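Local coordinates for protein putative isomerase YbhH (Escherichia coli, PDB 6OTV) that is a putative isomerase of the PrpF family, within the diaminopimelate epimerase clan, whose substrate and reaction are not established, at residues Leu35-Glu46 with Ala78-Val87. Numbering follows the deposited sequence.
Sequences LMAIMGSGNDLE and AQVIVHEQRV. With PO4 (phosphate ion), chain J; ACT (acetate ion), chain G.
The hydroxyl of S41 donates to the carbonyl of I81, OG to O 2.6 Å, approaching 24° out of the carbonyl plane. Its OG is anti to the backbone N (chi1 177°), which carries the oxygen across into the bend at 81-86; serine suits the place because its short side chain brings a donor close to the backbone while its CB packs on V80 CG1. One residue on, the backbone N of G42 gives a second bond to V82 O (2.9 Å). G40, just after the helix, and G42 both have positive phi and backbone angles at which a CB would press on the preceding carbonyl O, so glycine is called for. Toward the helix the contact becomes apolar. The unbranched chain of M36 runs out extended to set CE 3.6 Å from V87 CG2, with SD beside Q85 CB, while V80 puts CG1 against M39 CB (3.7 Å). L35 reaches A78 through CD1. At the outer rim D44 OD1 and H83 ND1 form a His-carboxylate hydrogen bond in the conformers given, the two planes steeply inclined, but its length is too short to trust. Within the bend, the backbone N-H groups of V82 and H83 bind a phosphate ion, probably from the crystallisation liquor. The buried carboxylate of E46 is satisfied by S58 OG at OE2 and G53 N at OE1; S58 OG also bonds V80 O, linking the two segments. The contact thus joins the C-terminal end of helix 28-39 and the loop after it to the connection between antiparallel strands 73-80 and 87-88, with L35, M39 and V80 all packing on V60 of strand 59-65.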
loop_
_atom_site.group_PDB
_atom_site.type_symbol
_atom_site.label_atom_id
_atom_site.label_comp_id
_atom_site.label_asym_id
_atom_site.label_seq_id
_atom_site.Cartn_x
_atom_site.Cartn_y
_atom_site.Cartn_z
ATOM N N LEU A 35 -11.272 -2.143 28.678
ATOM C CA LEU A 35 -10.462 -3.288 28.277
ATOM C C LEU A 35 -10.037 -4.113 29.485
ATOM O O LEU A 35 -10.034 -5.349 29.431
ATOM C CB LEU A 35 -9.239 -2.819 27.488
ATOM C CG LEU A 35 -9.518 -2.045 26.197
ATOM C CD1 LEU A 35 -8.229 -1.813 25.417
ATOM C CD2 LEU A 35 -10.541 -2.778 25.344
ATOM N N MET A 36 -9.673 -3.447 30.585
ATOM C CA MET A 36 -9.327 -4.172 31.803
ATOM C C MET A 36 -10.523 -4.950 32.332
ATOM O O MET A 36 -10.385 -6.103 32.759
ATOM C CB MET A 36 -8.808 -3.205 32.868
ATOM C CG MET A 36 -7.553 -2.439 32.477
ATOM S SD MET A 36 -7.121 -1.197 33.716
ATOM C CE MET A 36 -5.969 -0.175 32.805
ATOM N N ALA A 37 -11.710 -4.335 32.305
ATOM C CA ALA A 37 -12.906 -5.007 32.803
ATOM C C ALA A 37 -13.302 -6.185 31.925
ATOM O O ALA A 37 -13.883 -7.157 32.421
ATOM C CB ALA A 37 -14.063 -4.014 32.909
ATOM N N ILE A 38 -13.008 -6.121 30.624
ATOM C CA ILE A 38 -13.323 -7.246 29.750
ATOM C C ILE A 38 -12.453 -8.446 30.095
ATOM O O ILE A 38 -12.939 -9.581 30.178
ATOM C CB ILE A 38 -13.173 -6.844 28.271
ATOM C CG1 ILE A 38 -14.224 -5.801 27.884
ATOM C CG2 ILE A 38 -13.303 -8.061 27.368
ATOM C CD1 ILE A 38 -14.116 -5.342 26.442
ATOM N N MET A 39 -11.159 -8.214 30.325
ATOM C CA MET A 39 -10.213 -9.298 30.561
ATOM C C MET A 39 -10.178 -9.764 32.007
ATOM O O MET A 39 -9.748 -10.893 32.264
ATOM C CB MET A 39 -8.808 -8.862 30.157
ATOM C CG MET A 39 -8.689 -8.574 28.696
ATOM S SD MET A 39 -9.214 -10.015 27.765
ATOM C CE MET A 39 -10.009 -9.175 26.455
ATOM N N GLY A 40 -10.603 -8.932 32.949
ATOM C CA GLY A 40 -10.417 -9.259 34.347
ATOM C C GLY A 40 -9.033 -8.912 34.844
ATOM O O GLY A 40 -8.482 -9.630 35.689
ATOM N N SER A 41 -8.451 -7.830 34.328
ATOM C CA SER A 41 -7.126 -7.396 34.750
ATOM C C SER A 41 -7.086 -7.141 36.252
ATOM O O SER A 41 -8.028 -6.598 36.834
ATOM C CB SER A 41 -6.732 -6.127 33.994
ATOM O OG SER A 41 -5.473 -5.642 34.424
ATOM N N GLY A 42 -5.980 -7.539 36.879
ATOM C CA GLY A 42 -5.760 -7.326 38.296
ATOM C C GLY A 42 -5.801 -8.581 39.141
ATOM O O GLY A 42 -5.544 -8.500 40.347
ATOM N N ASN A 43 -6.122 -9.730 38.559
ATOM C CA ASN A 43 -6.165 -10.998 39.273
ATOM C C ASN A 43 -5.301 -11.999 38.522
ATOM O O ASN A 43 -5.326 -12.043 37.289
ATOM C CB ASN A 43 -7.609 -11.505 39.400
ATOM C CG ASN A 43 -7.695 -12.878 40.034
ATOM O OD1 ASN A 43 -7.720 -13.892 39.338
ATOM N ND2 ASN A 43 -7.750 -12.916 41.364
ATOM N N ASP A 44 -4.531 -12.793 39.278
ATOM C CA ASP A 44 -3.580 -13.719 38.668
ATOM C C ASP A 44 -4.256 -14.662 37.683
ATOM O O ASP A 44 -3.651 -15.044 36.675
ATOM C CB ASP A 44 -2.853 -14.523 39.750
ATOM C CG ASP A 44 -1.852 -13.689 40.531
ATOM O OD1 ASP A 44 -1.687 -12.493 40.211
ATOM O OD2 ASP A 44 -1.229 -14.234 41.468
ATOM N N LEU A 45 -5.500 -15.047 37.949
ATOM C CA LEU A 45 -6.249 -15.916 37.054
ATOM C C LEU A 45 -7.218 -15.144 36.171
ATOM O O LEU A 45 -7.862 -15.749 35.306
ATOM C CB LEU A 45 -7.014 -16.975 37.855
ATOM C CG LEU A 45 -6.155 -17.927 38.690
ATOM C CD1 LEU A 45 -7.027 -18.929 39.428
ATOM C CD2 LEU A 45 -5.132 -18.641 37.816
ATOM N N GLU A 46 -7.310 -13.824 36.350
ATOM C CA GLU A 46 -8.341 -13.000 35.717
ATOM C C GLU A 46 -9.718 -13.618 35.943
ATOM O O GLU A 46 -10.503 -13.843 35.017
ATOM C CB GLU A 46 -8.033 -12.784 34.233
ATOM C CG GLU A 46 -6.798 -11.906 34.030
ATOM C CD GLU A 46 -6.399 -11.723 32.577
ATOM O OE1 GLU A 46 -6.361 -12.723 31.827
ATOM O OE2 GLU A 46 -6.110 -10.571 32.188
ATOM N N ALA A 78 -3.786 -4.116 21.953
ATOM C CA ALA A 78 -3.600 -3.722 23.342
ATOM C C ALA A 78 -3.282 -4.957 24.169
ATOM O O ALA A 78 -3.947 -5.989 24.033
ATOM C CB ALA A 78 -4.844 -3.017 23.897
ATOM N N GLN A 79 -2.261 -4.851 25.015
ATOM C CA GLN A 79 -1.922 -5.887 25.981
ATOM C C GLN A 79 -2.542 -5.512 27.322
ATOM O O GLN A 79 -2.241 -4.447 27.873
ATOM C CB GLN A 79 -0.405 -6.040 26.110
ATOM C CG GLN A 79 0.048 -7.157 27.049
ATOM C CD GLN A 79 -0.147 -8.543 26.458
ATOM O OE1 GLN A 79 0.118 -8.771 25.278
ATOM N NE2 GLN A 79 -0.617 -9.476 27.277
ATOM N N VAL A 80 -3.415 -6.369 27.836
ATOM C CA VAL A 80 -4.073 -6.135 29.116
ATOM C C VAL A 80 -3.286 -6.897 30.171
ATOM O O VAL A 80 -3.286 -8.133 30.188
ATOM C CB VAL A 80 -5.548 -6.558 29.088
ATOM C CG1 VAL A 80 -6.202 -6.302 30.435
ATOM C CG2 VAL A 80 -6.288 -5.806 27.990
ATOM N N ILE A 81 -2.599 -6.153 31.041
ATOM C CA ILE A 81 -1.733 -6.771 32.034
ATOM C C ILE A 81 -2.569 -7.612 32.996
ATOM O O ILE A 81 -3.721 -7.284 33.310
ATOM C CB ILE A 81 -0.929 -5.690 32.776
ATOM C CG1 ILE A 81 -0.225 -4.783 31.765
ATOM C CG2 ILE A 81 0.093 -6.314 33.705
ATOM C CD1 ILE A 81 0.714 -5.534 30.826
ATOM N N VAL A 82 -1.988 -8.720 33.452
ATOM C CA VAL A 82 -2.713 -9.671 34.289
ATOM C C VAL A 82 -2.631 -9.308 35.768
ATOM O O VAL A 82 -3.658 -9.156 36.437
ATOM C CB VAL A 82 -2.190 -11.104 34.057
ATOM C CG1 VAL A 82 -2.830 -12.064 35.053
ATOM C CG2 VAL A 82 -2.463 -11.550 32.627
ATOM N N HIS A 83 -1.419 -9.151 36.300
ATOM C CA HIS A 83 -1.241 -8.997 37.740
ATOM C C HIS A 83 -1.455 -7.569 38.232
ATOM O O HIS A 83 -1.418 -7.342 39.445
ATOM C CB HIS A 83 0.151 -9.495 38.145
ATOM C CG HIS A 83 0.394 -10.932 37.797
ATOM N ND1 HIS A 83 -0.246 -11.972 38.437
ATOM C CD2 HIS A 83 1.197 -11.502 36.866
ATOM C CE1 HIS A 83 0.154 -13.120 37.918
ATOM N NE2 HIS A 83 1.030 -12.862 36.964
ATOM N N GLU A 84 -1.682 -6.611 37.336
ATOM C CA GLU A 84 -2.069 -5.265 37.735
ATOM C C GLU A 84 -2.928 -4.644 36.642
ATOM O O GLU A 84 -2.869 -5.038 35.475
ATOM C CB GLU A 84 -0.854 -4.379 38.032
ATOM C CG GLU A 84 0.156 -4.289 36.907
ATOM C CD GLU A 84 1.371 -3.473 37.297
ATOM O OE1 GLU A 84 1.733 -2.540 36.549
ATOM O OE2 GLU A 84 1.956 -3.761 38.363
ATOM N N GLN A 85 -3.735 -3.663 37.043
ATOM C CA GLN A 85 -4.689 -3.013 36.145
ATOM C C GLN A 85 -3.941 -2.003 35.285
ATOM O O GLN A 85 -3.833 -0.822 35.615
ATOM C CB GLN A 85 -5.813 -2.361 36.941
ATOM C CG GLN A 85 -6.681 -3.361 37.704
ATOM C CD GLN A 85 -7.839 -2.704 38.428
ATOM O OE1 GLN A 85 -7.642 -1.920 39.356
ATOM N NE2 GLN A 85 -9.057 -3.016 38.003
ATOM N N ARG A 86 -3.421 -2.482 34.157
ATOM C CA ARG A 86 -2.670 -1.647 33.233
ATOM C C ARG A 86 -2.933 -2.135 31.817
ATOM O O ARG A 86 -3.223 -3.314 31.595
ATOM C CB ARG A 86 -1.166 -1.675 33.546
ATOM C CG ARG A 86 -0.374 -0.536 32.915
ATOM C CD ARG A 86 1.095 -0.541 33.339
ATOM N NE ARG A 86 1.905 -1.466 32.551
ATOM C CZ ARG A 86 2.398 -2.611 33.014
ATOM N NH1 ARG A 86 2.168 -2.973 34.267
ATOM N NH2 ARG A 86 3.126 -3.392 32.225
ATOM N N VAL A 87 -2.839 -1.217 30.859
ATOM C CA VAL A 87 -2.966 -1.532 29.442
ATOM C C VAL A 87 -1.719 -1.028 28.729
ATOM O O VAL A 87 -1.279 0.102 28.963
ATOM C CB VAL A 87 -4.237 -0.914 28.829
ATOM C CG1 VAL A 87 -4.275 -1.155 27.325
ATOM C CG2 VAL A 87 -5.479 -1.493 29.489
HETATM P P PO4 J . 1.529 -9.873 33.284
HETATM O O1 PO4 J . 0.810 -9.649 34.591
HETATM O O2 PO4 J . 1.950 -11.320 33.184
HETATM O O3 PO4 J . 0.605 -9.534 32.138
HETATM O O4 PO4 J . 2.744 -8.977 33.230
HETATM C C ACT G . -8.333 -16.497 42.676
HETATM O O ACT G . -8.078 -16.028 43.816
HETATM O OXT ACT G . -7.822 -16.192 41.566
HETATM C CH3 ACT G . -9.428 -17.604 42.655
#